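Local coordinates for protein macrophomate synthase intermolecular Diels-Alderase (Macrophoma commelinae, PDB 1IZC) that adopts the barrel fold of the HpcH/HpaI aldolase/citrate lyase family and holds a magnesium ion and pyruvic acid in its pocket, at residues G26-A31 with K41-V46; Q30-A35 with Y268-V273; S111-L114 with G120-I123. The protein carries 1 engineered substitution. All coordinates share one frame; numbering follows the deposited sequence.

Contact 1: G26-A31 with K41-V46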
loop_
_atom_site.group_PDB
_atom_site.type_symbol
_atom_site.label_atom_id
_atom_site.label_comp_id
_atom_site.label_asym_id
_atom_site.label_seq_id
_atom_site.Cartn_x
_atom_site.Cartn_y
_atom_site.Cartn_z
ATOM N N GLY A 26 -22.462 -13.282 -8.712
ATOM C CA GLY A 26 -23.056 -14.064 -9.775
ATOM C C GLY A 26 -23.918 -15.116 -9.095
ATOM O O GLY A 26 -23.836 -15.303 -7.873
ATOM N N ASN A 27 -24.730 -15.828 -9.869
ATOM C CA ASN A 27 -25.633 -16.807 -9.266
ATOM C C ASN A 27 -25.033 -18.181 -8.972
ATOM O O ASN A 27 -25.274 -19.152 -9.707
ATOM C CB ASN A 27 -26.882 -16.970 -10.133
ATOM C CG ASN A 27 -28.030 -17.592 -9.362
ATOM O OD1 ASN A 27 -27.820 -18.179 -8.302
ATOM N ND2 ASN A 27 -29.247 -17.473 -9.892
ATOM N N LEU A 28 -24.272 -18.270 -7.885
ATOM C CA LEU A 28 -23.658 -19.533 -7.495
ATOM C C LEU A 28 -24.750 -20.523 -7.085
ATOM O O LEU A 28 -24.609 -21.731 -7.279
ATOM C CB LEU A 28 -22.658 -19.316 -6.347
ATOM C CG LEU A 28 -22.030 -20.570 -5.727
ATOM C CD1 LEU A 28 -21.240 -21.339 -6.815
ATOM C CD2 LEU A 28 -21.116 -20.179 -4.560
ATOM N N ARG A 29 -25.840 -20.005 -6.520
ATOM C CA ARG A 29 -26.954 -20.859 -6.106
ATOM C C ARG A 29 -27.420 -21.715 -7.296
ATOM O O ARG A 29 -27.564 -22.947 -7.190
ATOM C CB ARG A 29 -28.113 -19.982 -5.598
ATOM C CG ARG A 29 -29.289 -20.734 -4.937
ATOM C CD ARG A 29 -29.044 -20.980 -3.434
ATOM N NE ARG A 29 -28.848 -19.730 -2.704
ATOM C CZ ARG A 29 -29.817 -18.905 -2.295
ATOM N NH1 ARG A 29 -31.107 -19.169 -2.516
ATOM N NH2 ARG A 29 -29.488 -17.789 -1.665
ATOM N N GLN A 30 -27.647 -21.061 -8.435
ATOM C CA GLN A 30 -28.109 -21.768 -9.621
ATOM C C GLN A 30 -27.003 -22.618 -10.231
ATOM O O GLN A 30 -27.256 -23.707 -10.747
ATOM C CB GLN A 30 -28.633 -20.784 -10.673
ATOM C CG GLN A 30 -29.383 -21.472 -11.808
ATOM C CD GLN A 30 -30.588 -22.243 -11.284
ATOM O OE1 GLN A 30 -31.411 -21.688 -10.555
ATOM N NE2 GLN A 30 -30.692 -23.520 -11.642
ATOM N N ALA A 31 -25.768 -22.126 -10.181
ATOM C CA ALA A 31 -24.662 -22.897 -10.743
ATOM C C ALA A 31 -24.562 -24.243 -10.042
ATOM O O ALA A 31 -24.335 -25.273 -10.682
ATOM C CB ALA A 31 -23.343 -22.129 -10.598
ATOM N N LYS A 41 -21.175 -30.587 -15.343
ATOM C CA LYS A 41 -21.056 -29.148 -15.123
ATOM C C LYS A 41 -20.461 -28.812 -13.748
ATOM O O LYS A 41 -20.514 -27.664 -13.301
ATOM C CB LYS A 41 -22.414 -28.466 -15.277
ATOM C CG LYS A 41 -22.947 -28.459 -16.698
ATOM C CD LYS A 41 -24.320 -27.801 -16.733
ATOM C CE LYS A 41 -24.823 -27.633 -18.154
ATOM N NZ LYS A 41 -26.153 -26.953 -18.154
ATOM N N THR A 42 -19.913 -29.820 -13.080
ATOM C CA THR A 42 -19.262 -29.632 -11.788
ATOM C C THR A 42 -18.324 -28.433 -11.941
ATOM O O THR A 42 -17.576 -28.357 -12.911
ATOM C CB THR A 42 -18.449 -30.891 -11.409
ATOM O OG1 THR A 42 -19.354 -31.932 -11.009
ATOM C CG2 THR A 42 -17.467 -30.600 -10.275
ATOM N N LEU A 43 -18.385 -27.497 -10.996
ATOM C CA LEU A 43 -17.550 -26.295 -11.060
ATOM C C LEU A 43 -16.087 -26.587 -10.792
ATOM O O LEU A 43 -15.738 -27.158 -9.759
ATOM C CB LEU A 43 -18.039 -25.253 -10.053
ATOM C CG LEU A 43 -19.376 -24.584 -10.366
ATOM C CD1 LEU A 43 -20.478 -25.618 -10.346
ATOM C CD2 LEU A 43 -19.663 -23.491 -9.335
ATOM N N MET A 44 -15.233 -26.193 -11.731
ATOM C CA MET A 44 -13.797 -26.399 -11.574
ATOM C C MET A 44 -13.186 -25.019 -11.307
ATOM O O MET A 44 -13.299 -24.115 -12.139
ATOM C CB MET A 44 -13.216 -27.013 -12.848
ATOM C CG MET A 44 -13.932 -28.287 -13.301
ATOM S SD MET A 44 -13.924 -29.563 -12.036
ATOM C CE MET A 44 -14.883 -30.866 -12.911
ATOM N N GLY A 45 -12.568 -24.864 -10.136
ATOM C CA GLY A 45 -11.998 -23.577 -9.784
ATOM C C GLY A 45 -10.569 -23.625 -9.281
ATOM O O GLY A 45 -9.891 -24.651 -9.367
ATOM N N VAL A 46 -10.127 -22.501 -8.728
ATOM C CA VAL A 46 -8.765 -22.368 -8.234
ATOM C C VAL A 46 -8.769 -21.718 -6.858
ATOM O O VAL A 46 -9.550 -20.786 -6.597
ATOM C CB VAL A 46 -7.912 -21.530 -9.248
ATOM C CG1 VAL A 46 -8.490 -20.122 -9.407
ATOM C CG2 VAL A 46 -6.453 -21.471 -8.803
#

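Contact 2: Q30-A35 with Y268-V273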
loop_
_atom_site.group_PDB
_atom_site.type_symbol
_atom_site.label_atom_id
_atom_site.label_comp_id
_atom_site.label_asym_id
_atom_site.label_seq_id
_atom_site.Cartn_x
_atom_site.Cartn_y
_atom_site.Cartn_z
ATOM N N GLN A 30 -27.647 -21.061 -8.435
ATOM C CA GLN A 30 -28.109 -21.768 -9.621
ATOM C C GLN A 30 -27.003 -22.618 -10.231
ATOM O O GLN A 30 -27.256 -23.707 -10.747
ATOM C CB GLN A 30 -28.633 -20.784 -10.673
ATOM C CG GLN A 30 -29.383 -21.472 -11.808
ATOM C CD GLN A 30 -30.588 -22.243 -11.284
ATOM O OE1 GLN A 30 -31.411 -21.688 -10.555
ATOM N NE2 GLN A 30 -30.692 -23.520 -11.642
ATOM N N ALA A 31 -25.768 -22.126 -10.181
ATOM C CA ALA A 31 -24.662 -22.897 -10.743
ATOM C C ALA A 31 -24.562 -24.243 -10.042
ATOM O O ALA A 31 -24.335 -25.273 -10.682
ATOM C CB ALA A 31 -23.343 -22.129 -10.598
ATOM N N LEU A 32 -24.733 -24.235 -8.721
ATOM C CA LEU A 32 -24.666 -25.479 -7.963
ATOM C C LEU A 32 -25.837 -26.389 -8.311
ATOM O O LEU A 32 -25.656 -27.594 -8.460
ATOM C CB LEU A 32 -24.649 -25.204 -6.461
ATOM C CG LEU A 32 -23.347 -24.551 -5.976
ATOM C CD1 LEU A 32 -23.504 -24.102 -4.522
ATOM C CD2 LEU A 32 -22.195 -25.541 -6.123
ATOM N N LYS A 33 -27.033 -25.823 -8.432
ATOM C CA LYS A 33 -28.192 -26.638 -8.783
ATOM C C LYS A 33 -27.994 -27.254 -10.165
ATOM O O LYS A 33 -28.338 -28.421 -10.390
ATOM C CB LYS A 33 -29.472 -25.795 -8.759
ATOM C CG LYS A 33 -29.932 -25.439 -7.340
ATOM C CD LYS A 33 -30.971 -24.324 -7.331
ATOM C CE LYS A 33 -31.349 -23.946 -5.891
ATOM N NZ LYS A 33 -31.932 -22.575 -5.747
ATOM N N ASP A 34 -27.428 -26.479 -11.090
ATOM C CA ASP A 34 -27.192 -26.983 -12.442
ATOM C C ASP A 34 -26.152 -28.104 -12.457
ATOM O O ASP A 34 -26.273 -29.060 -13.233
ATOM C CB ASP A 34 -26.758 -25.846 -13.378
ATOM C CG ASP A 34 -27.871 -24.850 -13.648
ATOM O OD1 ASP A 34 -29.049 -25.146 -13.342
ATOM O OD2 ASP A 34 -27.577 -23.760 -14.179
ATOM N N ALA A 35 -25.138 -28.002 -11.596
ATOM C CA ALA A 35 -24.104 -29.032 -11.510
ATOM C C ALA A 35 -24.686 -30.305 -10.880
ATOM O O ALA A 35 -24.286 -31.418 -11.217
ATOM C CB ALA A 35 -22.908 -28.525 -10.687
ATOM N N TYR A 268 -18.957 -34.504 -5.137
ATOM C CA TYR A 268 -18.377 -33.158 -5.194
ATOM C C TYR A 268 -18.913 -32.436 -6.425
ATOM O O TYR A 268 -18.911 -33.000 -7.516
ATOM C CB TYR A 268 -16.844 -33.208 -5.296
ATOM C CG TYR A 268 -16.127 -33.701 -4.051
ATOM C CD1 TYR A 268 -16.424 -34.947 -3.507
ATOM C CD2 TYR A 268 -15.117 -32.945 -3.451
ATOM C CE1 TYR A 268 -15.741 -35.437 -2.409
ATOM C CE2 TYR A 268 -14.418 -33.431 -2.340
ATOM C CZ TYR A 268 -14.741 -34.679 -1.830
ATOM O OH TYR A 268 -14.065 -35.194 -0.744
ATOM N N ARG A 269 -19.353 -31.195 -6.260
ATOM C CA ARG A 269 -19.859 -30.422 -7.392
ATOM C C ARG A 269 -19.134 -29.086 -7.539
ATOM O O ARG A 269 -19.462 -28.286 -8.410
ATOM C CB ARG A 269 -21.372 -30.213 -7.269
ATOM C CG ARG A 269 -22.159 -31.528 -7.266
ATOM C CD ARG A 269 -22.152 -32.216 -8.633
ATOM N NE ARG A 269 -22.894 -33.481 -8.582
ATOM C CZ ARG A 269 -22.346 -34.664 -8.317
ATOM N NH1 ARG A 269 -21.045 -34.760 -8.088
ATOM N NH2 ARG A 269 -23.105 -35.759 -8.265
ATOM N N ALA A 270 -18.149 -28.849 -6.679
ATOM C CA ALA A 270 -17.329 -27.629 -6.759
ATOM C C ALA A 270 -15.968 -28.112 -6.312
ATOM O O ALA A 270 -15.785 -28.466 -5.144
ATOM C CB ALA A 270 -17.845 -26.551 -5.823
ATOM N N ILE A 271 -15.017 -28.141 -7.243
ATOM C CA ILE A 271 -13.687 -28.650 -6.939
ATOM C C ILE A 271 -12.582 -27.658 -7.284
ATOM O O ILE A 271 -12.528 -27.162 -8.404
ATOM C CB ILE A 271 -13.405 -29.938 -7.743
ATOM C CG1 ILE A 271 -14.551 -30.942 -7.545
ATOM C CG2 ILE A 271 -12.067 -30.539 -7.312
ATOM C CD1 ILE A 271 -14.428 -32.178 -8.436
ATOM N N ALA A 272 -11.712 -27.374 -6.319
ATOM C CA ALA A 272 -10.580 -26.484 -6.573
ATOM C C ALA A 272 -9.530 -27.433 -7.150
ATOM O O ALA A 272 -9.058 -28.329 -6.449
ATOM C CB ALA A 272 -10.091 -25.875 -5.275
ATOM N N VAL A 273 -9.183 -27.244 -8.422
ATOM C CA VAL A 273 -8.234 -28.132 -9.079
ATOM C C VAL A 273 -6.788 -27.661 -9.096
ATOM O O VAL A 273 -5.916 -28.348 -9.624
ATOM C CB VAL A 273 -8.687 -28.447 -10.528
ATOM C CG1 VAL A 273 -10.061 -29.147 -10.500
ATOM C CG2 VAL A 273 -8.742 -27.179 -11.352
#

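Contact 3: S111-L114 with G120-I123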
loop_
_atom_site.group_PDB
_atom_site.type_symbol
_atom_site.label_atom_id
_atom_site.label_comp_id
_atom_site.label_asym_id
_atom_site.label_seq_id
_atom_site.Cartn_x
_atom_site.Cartn_y
_atom_site.Cartn_z
ATOM N N SER A 111 -18.608 -9.051 5.956
ATOM C CA SER A 111 -19.314 -7.978 5.261
ATOM C C SER A 111 -18.500 -7.474 4.079
ATOM O O SER A 111 -19.059 -7.115 3.048
ATOM C CB SER A 111 -19.649 -6.827 6.216
ATOM O OG SER A 111 -18.484 -6.177 6.659
ATOM N N THR A 112 -17.177 -7.473 4.213
ATOM C CA THR A 112 -16.327 -7.023 3.115
ATOM C C THR A 112 -16.478 -7.974 1.928
ATOM O O THR A 112 -16.642 -7.543 0.779
ATOM C CB THR A 112 -14.846 -6.996 3.545
ATOM O OG1 THR A 112 -14.674 -6.031 4.596
ATOM C CG2 THR A 112 -13.943 -6.643 2.352
ATOM N N ALA A 113 -16.429 -9.276 2.205
ATOM C CA ALA A 113 -16.550 -10.266 1.145
ATOM C C ALA A 113 -17.898 -10.136 0.452
ATOM O O ALA A 113 -17.977 -10.140 -0.771
ATOM C CB ALA A 113 -16.386 -11.678 1.711
ATOM N N LEU A 114 -18.970 -9.996 1.227
ATOM C CA LEU A 114 -20.292 -9.880 0.611
ATOM C C LEU A 114 -20.467 -8.566 -0.159
ATOM O O LEU A 114 -20.913 -8.569 -1.319
ATOM C CB LEU A 114 -21.380 -9.992 1.682
ATOM C CG LEU A 114 -21.481 -11.338 2.416
ATOM C CD1 LEU A 114 -22.406 -11.161 3.621
ATOM C CD2 LEU A 114 -21.987 -12.432 1.483
ATOM N N GLY A 120 -20.324 -16.977 -2.553
ATOM C CA GLY A 120 -20.328 -18.084 -1.610
ATOM C C GLY A 120 -19.425 -17.800 -0.421
ATOM O O GLY A 120 -18.354 -17.196 -0.557
ATOM N N ILE A 121 -19.865 -18.226 0.755
ATOM C CA ILE A 121 -19.091 -18.051 1.972
ATOM C C ILE A 121 -18.892 -19.429 2.600
ATOM O O ILE A 121 -19.858 -20.162 2.825
ATOM C CB ILE A 121 -19.831 -17.146 2.989
ATOM C CG1 ILE A 121 -20.048 -15.746 2.401
ATOM C CG2 ILE A 121 -19.066 -17.082 4.297
ATOM C CD1 ILE A 121 -18.764 -14.914 2.184
ATOM N N VAL A 122 -17.635 -19.780 2.857
ATOM C CA VAL A 122 -17.309 -21.043 3.508
ATOM C C VAL A 122 -16.989 -20.707 4.965
ATOM O O VAL A 122 -16.166 -19.829 5.256
ATOM C CB VAL A 122 -16.095 -21.739 2.841
ATOM C CG1 VAL A 122 -15.674 -22.960 3.679
ATOM C CG2 VAL A 122 -16.460 -22.157 1.414
ATOM N N ILE A 123 -17.657 -21.402 5.880
ATOM C CA ILE A 123 -17.495 -21.163 7.313
ATOM C C ILE A 123 -16.616 -22.248 7.907
ATOM O O ILE A 123 -16.987 -23.424 7.909
ATOM C CB ILE A 123 -18.863 -21.224 8.028
ATOM C CG1 ILE A 123 -19.836 -20.239 7.378
ATOM C CG2 ILE A 123 -18.678 -20.912 9.526
ATOM C CD1 ILE A 123 -21.292 -20.547 7.716
#

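Contact 1: G26-A31 with K41-V46
Leu43 CD1 lies over one face of the main-chain carbonyl of Ala31, 3.9 Å from its O and well out of its plane; no ring or side-chain amide takes part in the touching itself. The second methyl of Leu43 does more: CD2 packs 3.7 Å from Leu28 CD1 and 4.1 Å from Ala31 CB, so a single methyl rests against two residues three apart on the first turn of helix 28-37. With CG anti to the backbone N (chi1 174°), the side chain of Leu28 swings CD1 over to Leu43 CD2, and the two leucines meet at a slant. The turn that presents Leu28 and Ala31 is capped by Asn27, whose OD1 accepts from Gln30 N at 2.9 Å; the donor stands above the amide carbonyl plane, 62° out of it. Leu28 also touches Leu97 and Ile99 of strand 97-101 and Cys179 of strand 179-184, while Leu43 pairs through its backbone with Arg269 and Ile271. All the touching residues are buried. This is the arrangement of a TIM barrel in which a helix preceding the first strand closes the N-terminal end of the strands.

Contact 2: Q30-A35 with Y268-V273
Ala35 and Arg269 meet where helix 28-37, which closes the bottom of the TIM barrel, passes the chain leading into the last barrel strand, 271-275. Their CB atoms are 4.1 Å apart. Further along the arginine, CD comes to 3.4 Å from Ala35 O, and NE lies near the same oxygen, which stands oblique to the guanidinium group without a hydrogen bond. One turn earlier on the helix, Leu32 CD2 approaches Ala270 CB at 4.5 Å, a looser apolar contact at the corner where strand 268-269 gives way to the barrel strand. Phe251 of strand 250-253 touches both Leu32 and Ala270 and adds to this patch.

The course of Arg269 follows from its torsions: CG is anti to the carbonyl carbon, and the chain then bends at chi2 (-70°), which carries the aliphatic part past the carbonyl of Ala35. Its far end is fixed by two main-chain oxygens. NH1 donates to Tyr268 O at 2.8 Å, from above that carbonyl plane, and also to Ile264 O of helix 260-265. Pro39, Thr42 and Pro249 also touch this side chain.

On the helix, Asp34 is hydrogen-bonded to Gln30, one turn earlier, and through OD2 to the hydroxyl of Tyr17. Its other oxygen, OD1, accepts from Gln30 NE2 at 2.9 Å; OD1 lies almost exactly in the amide plane of Gln30, while the nitrogen sits above the carboxylate plane of Asp34.

Contact 3: S111-L114 with G120-I123
Ile121 carries its side of this contact alone, facing Ala113 and Leu114 of helix 107-116. From CB the chain forks: CG2 runs anti to the backbone N, while CG1, beside that N (chi1 -62°), is the branch that touches the helix. CG1 lies 3.9 Å from Leu114 CD2. At the tip, CD1 is folded by chi2 of -68° and reaches two groups, Ala113 CB at 4.0 Å and Leu114 CD2 at 4.1 Å. The CD1 methyl therefore sits in the notch formed by two consecutive helix residues. The alanine offers its CB directly, whereas the leucine reaches over with CD2, its side chain crossing that of Ile121 at about a right angle.

Met139 of helix 129-139 touches both Leu114 and Ile121, extending the apolar layer to the next helix round the barrel, and Val100 touches Ala113 from strand 97-101. The next strand residue, Val122, faces the other way and packs on Arg101 and Gln183, two residues of the pyruvic acid pocket. Away from the strand, Ser111 and Thr112 pack against Glu72 and Met75 of a neighbouring subunit. The wholly apolar contact binds helix 107-116 to the strand that follows it, within the beta-alpha-beta unit of strand 97-101, helix 107-116 and strand 120-123, the repeating element of a TIM barrel.

From the N terminus, helix 28-37 is the common origin of contacts 1 and 2, which share Gln30 and Ala31. Contact 1 closes a short loop onto strand 43-48. Contact 2 closes a very long one onto the end of the barrel, and strand 271-275 lies next to strand 43-48, with a probable hydrogen bond between Leu43 O and Ile271 N. Contact 3 opens only after contact 1 has closed, and its short loop falls entirely within the span of contact 2. It secures an outer helix to the fourth strand, whereas the other two seal the barrel bottom; Leu28, packing on Gly120, joins contacts 1 and 3.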